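PDB 7JLY: RNA-binding protein from Porphyromonas gingivalis W83, which probably binds RNA through a single RNA recognition motif. Local coordinates for residues A[2-14]-A[69-82]. Sequence-based numbering, arbitrary orientation.
Sequences SMNIYVGNLNYRV and FQGRKLIVKEALER. With ACT (acetate ion), chain B.
Asn-9 OD1 is gripped side-on by Arg-72, whose NH2 (2.9 Å) meets it on a lone pair in the carbonyl plane while NE (3.1 Å) comes from above that plane. Guanidinium and amide stand nearly perpendicular, 87° apart. The same amide is fixed at its other end, ND2 donating to Lys-73 O (2.8 Å), so its rotation is set. Asn-11 ND2 reaches Gln-70 O in the turn 69-72 (2.9 Å).

Between these side-chain bonds and Asn-4, antiparallel strands 3-8 and 75-78 pair through Tyr-6 with Lys-77 and Gly-8 with Ile-75, joining the first strand of the RRM fold, one of its two central strands, to the last. With its CG anti to the backbone N (chi1 -176°), the Tyr-6 side chain lies alongside that of Lys-77, whose CE sits over one ring face, toward the rim near CD1, and NZ 4.4 Å from the Tyr-6 ring centroid in a cation-pi contact. Ile-75 CG2 meets the ring edge. On the opposite face of the sheet Val-7 CG1 packs on Leu-74 CD2 (3.8 Å), and Val-7 also touches Leu-19 of helix 16-23. Asn-4 ND2 holds Leu-80 O (3.1 Å), tying down the chain after the strand. An aromatic flanked by lysine, with Phe-46 and Phe-48 adjoining, is consistent with an RNA-binding sheet surface.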
loop_
_atom_site.group_PDB
_atom_site.type_symbol
_atom_site.label_atom_id
_atom_site.label_comp_id
_atom_site.label_asym_id
_atom_site.label_seq_id
_atom_site.Cartn_x
_atom_site.Cartn_y
_atom_site.Cartn_z
ATOM N N SER A 2 5.690 14.243 1.675
ATOM C CA SER A 2 5.249 13.032 0.987
ATOM C C SER A 2 5.857 11.807 1.648
ATOM O O SER A 2 6.927 11.897 2.250
ATOM C CB SER A 2 5.660 13.082 -0.486
ATOM O OG SER A 2 4.593 12.676 -1.319
ATOM N N MET A 3 5.184 10.665 1.547
ATOM C CA MET A 3 5.811 9.395 1.904
ATOM C C MET A 3 5.309 8.275 1.005
ATOM O O MET A 3 4.110 8.151 0.754
ATOM C CB MET A 3 5.571 9.026 3.375
ATOM C CG MET A 3 6.163 7.653 3.732
ATOM S SD MET A 3 6.338 7.311 5.502
ATOM C CE MET A 3 7.449 8.622 5.991
ATOM N N ASN A 4 6.255 7.471 0.530
ATOM C CA ASN A 4 5.988 6.259 -0.230
ATOM C C ASN A 4 5.837 5.107 0.753
ATOM O O ASN A 4 6.666 4.947 1.654
ATOM C CB ASN A 4 7.134 6.000 -1.214
ATOM C CG ASN A 4 6.761 5.037 -2.346
ATOM O OD1 ASN A 4 5.594 4.896 -2.723
ATOM N ND2 ASN A 4 7.780 4.382 -2.906
ATOM N N ILE A 5 4.773 4.327 0.593
ATOM C CA ILE A 5 4.478 3.233 1.506
ATOM C C ILE A 5 4.447 1.928 0.748
ATOM O O ILE A 5 3.726 1.796 -0.237
ATOM C CB ILE A 5 3.121 3.425 2.219
ATOM C CG1 ILE A 5 3.066 4.800 2.893
ATOM C CG2 ILE A 5 2.884 2.307 3.242
ATOM C CD1 ILE A 5 1.754 5.091 3.573
ATOM N N TYR A 6 5.249 0.975 1.214
ATOM C CA TYR A 6 5.244 -0.386 0.699
ATOM C C TYR A 6 4.111 -1.164 1.347
ATOM O O TYR A 6 4.008 -1.170 2.566
ATOM C CB TYR A 6 6.588 -1.061 0.999
ATOM C CG TYR A 6 6.778 -2.467 0.443
ATOM C CD1 TYR A 6 6.256 -3.575 1.104
ATOM C CD2 TYR A 6 7.510 -2.683 -0.726
ATOM C CE1 TYR A 6 6.444 -4.862 0.615
ATOM C CE2 TYR A 6 7.701 -3.966 -1.225
ATOM C CZ TYR A 6 7.170 -5.054 -0.550
ATOM O OH TYR A 6 7.356 -6.336 -1.036
ATOM N N VAL A 7 3.270 -1.813 0.547
ATOM C CA VAL A 7 2.264 -2.719 1.104
ATOM C C VAL A 7 2.442 -4.101 0.468
ATOM O O VAL A 7 2.408 -4.233 -0.750
ATOM C CB VAL A 7 0.817 -2.209 0.875
ATOM C CG1 VAL A 7 -0.162 -2.978 1.763
ATOM C CG2 VAL A 7 0.708 -0.706 1.168
ATOM N N GLY A 8 2.617 -5.133 1.292
ATOM C CA GLY A 8 2.962 -6.448 0.769
ATOM C C GLY A 8 2.293 -7.589 1.514
ATOM O O GLY A 8 1.500 -7.342 2.423
ATOM N N ASN A 9 2.618 -8.824 1.116
ATOM C CA ASN A 9 1.919 -10.030 1.575
ATOM C C ASN A 9 0.409 -9.943 1.323
ATOM O O ASN A 9 -0.408 -10.434 2.117
ATOM C CB ASN A 9 2.179 -10.291 3.056
ATOM C CG ASN A 9 1.820 -11.698 3.448
ATOM O OD1 ASN A 9 1.971 -12.605 2.646
ATOM N ND2 ASN A 9 1.278 -11.878 4.651
ATOM N N LEU A 10 0.040 -9.319 0.210
ATOM C CA LEU A 10 -1.366 -9.053 -0.093
ATOM C C LEU A 10 -2.079 -10.260 -0.676
ATOM O O LEU A 10 -1.521 -10.971 -1.503
ATOM C CB LEU A 10 -1.479 -7.885 -1.082
ATOM C CG LEU A 10 -0.997 -6.521 -0.590
ATOM C CD1 LEU A 10 -1.030 -5.504 -1.731
ATOM C CD2 LEU A 10 -1.878 -6.044 0.568
ATOM N N ASN A 11 -3.305 -10.495 -0.222
ATOM C CA ASN A 11 -4.257 -11.330 -0.949
ATOM C C ASN A 11 -4.202 -10.925 -2.428
ATOM O O ASN A 11 -4.244 -9.736 -2.747
ATOM C CB ASN A 11 -5.666 -11.139 -0.357
ATOM C CG ASN A 11 -6.708 -12.101 -0.936
ATOM O OD1 ASN A 11 -6.706 -12.420 -2.133
ATOM N ND2 ASN A 11 -7.619 -12.551 -0.080
ATOM N N TYR A 12 -4.072 -11.891 -3.331
ATOM C CA TYR A 12 -3.901 -11.544 -4.744
ATOM C C TYR A 12 -5.134 -10.857 -5.334
ATOM O O TYR A 12 -5.070 -10.293 -6.427
ATOM C CB TYR A 12 -3.545 -12.786 -5.560
ATOM C CG TYR A 12 -2.167 -13.330 -5.265
ATOM C CD1 TYR A 12 -1.028 -12.547 -5.466
ATOM C CD2 TYR A 12 -1.997 -14.617 -4.795
ATOM C CE1 TYR A 12 0.230 -13.039 -5.200
ATOM C CE2 TYR A 12 -0.744 -15.116 -4.529
ATOM C CZ TYR A 12 0.368 -14.329 -4.734
ATOM O OH TYR A 12 1.630 -14.834 -4.466
ATOM N N ARG A 13 -6.248 -10.889 -4.605
ATOM C CA ARG A 13 -7.452 -10.177 -5.013
ATOM C C ARG A 13 -7.401 -8.689 -4.653
ATOM O O ARG A 13 -8.255 -7.916 -5.088
ATOM C CB ARG A 13 -8.696 -10.801 -4.370
ATOM C CG ARG A 13 -8.997 -12.216 -4.837
ATOM C CD ARG A 13 -10.269 -12.759 -4.173
ATOM N NE ARG A 13 -11.485 -12.175 -4.735
ATOM C CZ ARG A 13 -12.164 -11.173 -4.185
ATOM N NH1 ARG A 13 -11.752 -10.624 -3.052
ATOM N NH2 ARG A 13 -13.257 -10.710 -4.776
ATOM N N VAL A 14 -6.422 -8.282 -3.853
ATOM C CA VAL A 14 -6.347 -6.865 -3.468
ATOM C C VAL A 14 -6.029 -5.968 -4.673
ATOM O O VAL A 14 -5.022 -6.158 -5.359
ATOM C CB VAL A 14 -5.301 -6.632 -2.369
ATOM C CG1 VAL A 14 -5.039 -5.147 -2.200
ATOM C CG2 VAL A 14 -5.790 -7.227 -1.056
ATOM N N PHE A 69 -5.501 -8.199 6.601
ATOM C CA PHE A 69 -6.302 -7.512 5.604
ATOM C C PHE A 69 -6.659 -8.554 4.539
ATOM O O PHE A 69 -5.763 -9.187 3.973
ATOM C CB PHE A 69 -5.513 -6.328 5.018
ATOM C CG PHE A 69 -6.247 -5.548 3.962
ATOM C CD1 PHE A 69 -7.391 -4.828 4.277
ATOM C CD2 PHE A 69 -5.760 -5.492 2.664
ATOM C CE1 PHE A 69 -8.056 -4.089 3.312
ATOM C CE2 PHE A 69 -6.426 -4.756 1.688
ATOM C CZ PHE A 69 -7.574 -4.059 2.011
ATOM N N GLN A 70 -7.954 -8.745 4.289
ATOM C CA GLN A 70 -8.429 -9.780 3.365
ATOM C C GLN A 70 -7.692 -11.110 3.602
ATOM O O GLN A 70 -7.203 -11.754 2.664
ATOM C CB GLN A 70 -8.287 -9.301 1.907
ATOM C CG GLN A 70 -9.154 -8.057 1.608
ATOM C CD GLN A 70 -9.245 -7.707 0.125
ATOM O OE1 GLN A 70 -9.049 -8.558 -0.748
ATOM N NE2 GLN A 70 -9.549 -6.444 -0.165
ATOM N N GLY A 71 -7.596 -11.488 4.874
ATOM C CA GLY A 71 -7.090 -12.794 5.265
ATOM C C GLY A 71 -5.586 -12.951 5.375
ATOM O O GLY A 71 -5.104 -14.043 5.682
ATOM N N ARG A 72 -4.825 -11.883 5.145
ATOM C CA ARG A 72 -3.367 -12.008 5.252
ATOM C C ARG A 72 -2.741 -10.869 6.060
ATOM O O ARG A 72 -3.153 -9.719 5.956
ATOM C CB ARG A 72 -2.712 -12.065 3.869
ATOM C CG ARG A 72 -3.146 -13.249 3.010
ATOM C CD ARG A 72 -2.201 -13.481 1.840
ATOM N NE ARG A 72 -0.849 -13.805 2.291
ATOM C CZ ARG A 72 -0.441 -15.026 2.626
ATOM N NH1 ARG A 72 -1.275 -16.058 2.538
ATOM N NH2 ARG A 72 0.806 -15.219 3.043
ATOM N N LYS A 73 -1.736 -11.204 6.856
ATOM C CA LYS A 73 -1.058 -10.207 7.672
ATOM C C LYS A 73 -0.334 -9.180 6.796
ATOM O O LYS A 73 0.535 -9.533 5.997
ATOM C CB LYS A 73 -0.070 -10.887 8.625
ATOM C CG LYS A 73 0.651 -9.912 9.545
ATOM C CD LYS A 73 1.278 -10.625 10.738
ATOM C CE LYS A 73 2.411 -11.533 10.308
ATOM N NZ LYS A 73 3.044 -12.168 11.510
ATOM N N LEU A 74 -0.713 -7.911 6.922
ATOM C CA LEU A 74 -0.084 -6.862 6.126
ATOM C C LEU A 74 1.411 -6.729 6.346
ATOM O O LEU A 74 1.918 -6.861 7.471
ATOM C CB LEU A 74 -0.725 -5.503 6.427
ATOM C CG LEU A 74 -2.123 -5.257 5.880
ATOM C CD1 LEU A 74 -2.732 -4.056 6.580
ATOM C CD2 LEU A 74 -2.065 -5.013 4.378
ATOM N N ILE A 75 2.117 -6.463 5.252
ATOM C CA ILE A 75 3.408 -5.801 5.314
ATOM C C ILE A 75 3.116 -4.344 5.018
ATOM O O ILE A 75 2.589 -4.049 3.951
ATOM C CB ILE A 75 4.404 -6.324 4.272
ATOM C CG1 ILE A 75 4.692 -7.818 4.467
ATOM C CG2 ILE A 75 5.680 -5.483 4.315
ATOM C CD1 ILE A 75 5.611 -8.417 3.367
ATOM N N VAL A 76 3.404 -3.442 5.951
ATOM C CA VAL A 76 3.195 -2.008 5.711
ATOM C C VAL A 76 4.370 -1.238 6.296
ATOM O O VAL A 76 4.597 -1.250 7.511
ATOM C CB VAL A 76 1.873 -1.471 6.329
ATOM C CG1 VAL A 76 1.667 -0.024 5.932
ATOM C CG2 VAL A 76 0.690 -2.280 5.878
ATOM N N LYS A 77 5.115 -0.564 5.429
ATOM C CA LYS A 77 6.381 0.021 5.842
ATOM C C LYS A 77 6.746 1.185 4.937
ATOM O O LYS A 77 6.337 1.235 3.773
ATOM C CB LYS A 77 7.491 -1.046 5.830
ATOM C CG LYS A 77 7.819 -1.602 4.444
ATOM C CD LYS A 77 8.896 -2.704 4.484
ATOM C CE LYS A 77 9.063 -3.368 3.099
ATOM N NZ LYS A 77 9.962 -4.566 3.130
ATOM N N GLU A 78 7.500 2.130 5.485
ATOM C CA GLU A 78 8.037 3.212 4.676
ATOM C C GLU A 78 8.896 2.636 3.553
ATOM O O GLU A 78 9.698 1.719 3.770
ATOM C CB GLU A 78 8.855 4.180 5.533
ATOM C CG GLU A 78 9.570 5.252 4.711
ATOM C CD GLU A 78 10.361 6.228 5.560
ATOM O OE1 GLU A 78 10.370 6.075 6.800
ATOM O OE2 GLU A 78 10.981 7.148 4.984
ATOM N N ALA A 79 8.717 3.174 2.353
ATOM C CA ALA A 79 9.512 2.767 1.204
ATOM C C ALA A 79 10.463 3.877 0.765
ATOM O O ALA A 79 10.225 5.047 1.037
ATOM C CB ALA A 79 8.605 2.385 0.057
ATOM N N LEU A 80 11.537 3.507 0.072
ATOM C CA LEU A 80 12.350 4.509 -0.603
ATOM C C LEU A 80 11.493 5.322 -1.575
ATOM O O LEU A 80 10.781 4.759 -2.417
ATOM C CB LEU A 80 13.514 3.853 -1.355
ATOM C CG LEU A 80 14.404 4.807 -2.164
ATOM C CD1 LEU A 80 14.997 5.898 -1.269
ATOM C CD2 LEU A 80 15.507 4.030 -2.894
ATOM N N GLU A 81 11.549 6.647 -1.449
ATOM C CA GLU A 81 10.876 7.518 -2.403
ATOM C C GLU A 81 11.524 7.303 -3.756
ATOM O O GLU A 81 12.741 7.379 -3.879
ATOM C CB GLU A 81 10.977 8.979 -1.982
ATOM C CG GLU A 81 10.329 9.279 -0.640
ATOM C CD GLU A 81 8.935 9.848 -0.797
ATOM O OE1 GLU A 81 8.527 10.688 0.039
ATOM O OE2 GLU A 81 8.249 9.460 -1.763
ATOM N N ARG A 82 10.709 7.041 -4.765
ATOM C CA ARG A 82 11.216 6.556 -6.037
ATOM C C ARG A 82 10.226 6.877 -7.148
ATOM O O ARG A 82 9.021 6.693 -6.968
ATOM C CB ARG A 82 11.460 5.047 -5.939
ATOM C CG ARG A 82 12.121 4.434 -7.135
ATOM C CD ARG A 82 12.072 2.921 -7.062
ATOM N NE ARG A 82 12.822 2.377 -5.931
ATOM C CZ ARG A 82 14.134 2.152 -5.946
ATOM N NH1 ARG A 82 14.849 2.446 -7.025
ATOM N NH2 ARG A 82 14.736 1.636 -4.880
HETATM C C ACT B . 10.994 -0.350 -0.612
HETATM O O ACT B . 11.940 0.449 -0.405
HETATM O OXT ACT B . 10.812 -0.714 -1.800
HETATM C CH3 ACT B . 10.123 -0.806 0.509
HETATM O O HOH W 1 5.688 10.157 -1.951
HETATM O O HOH W 2 9.038 7.491 1.699
HETATM O O HOH W 3 -2.001 -8.489 3.592
HETATM O O HOH W 4 -0.581 -13.733 6.824
HETATM O O HOH W 5 -4.209 -8.718 1.816
#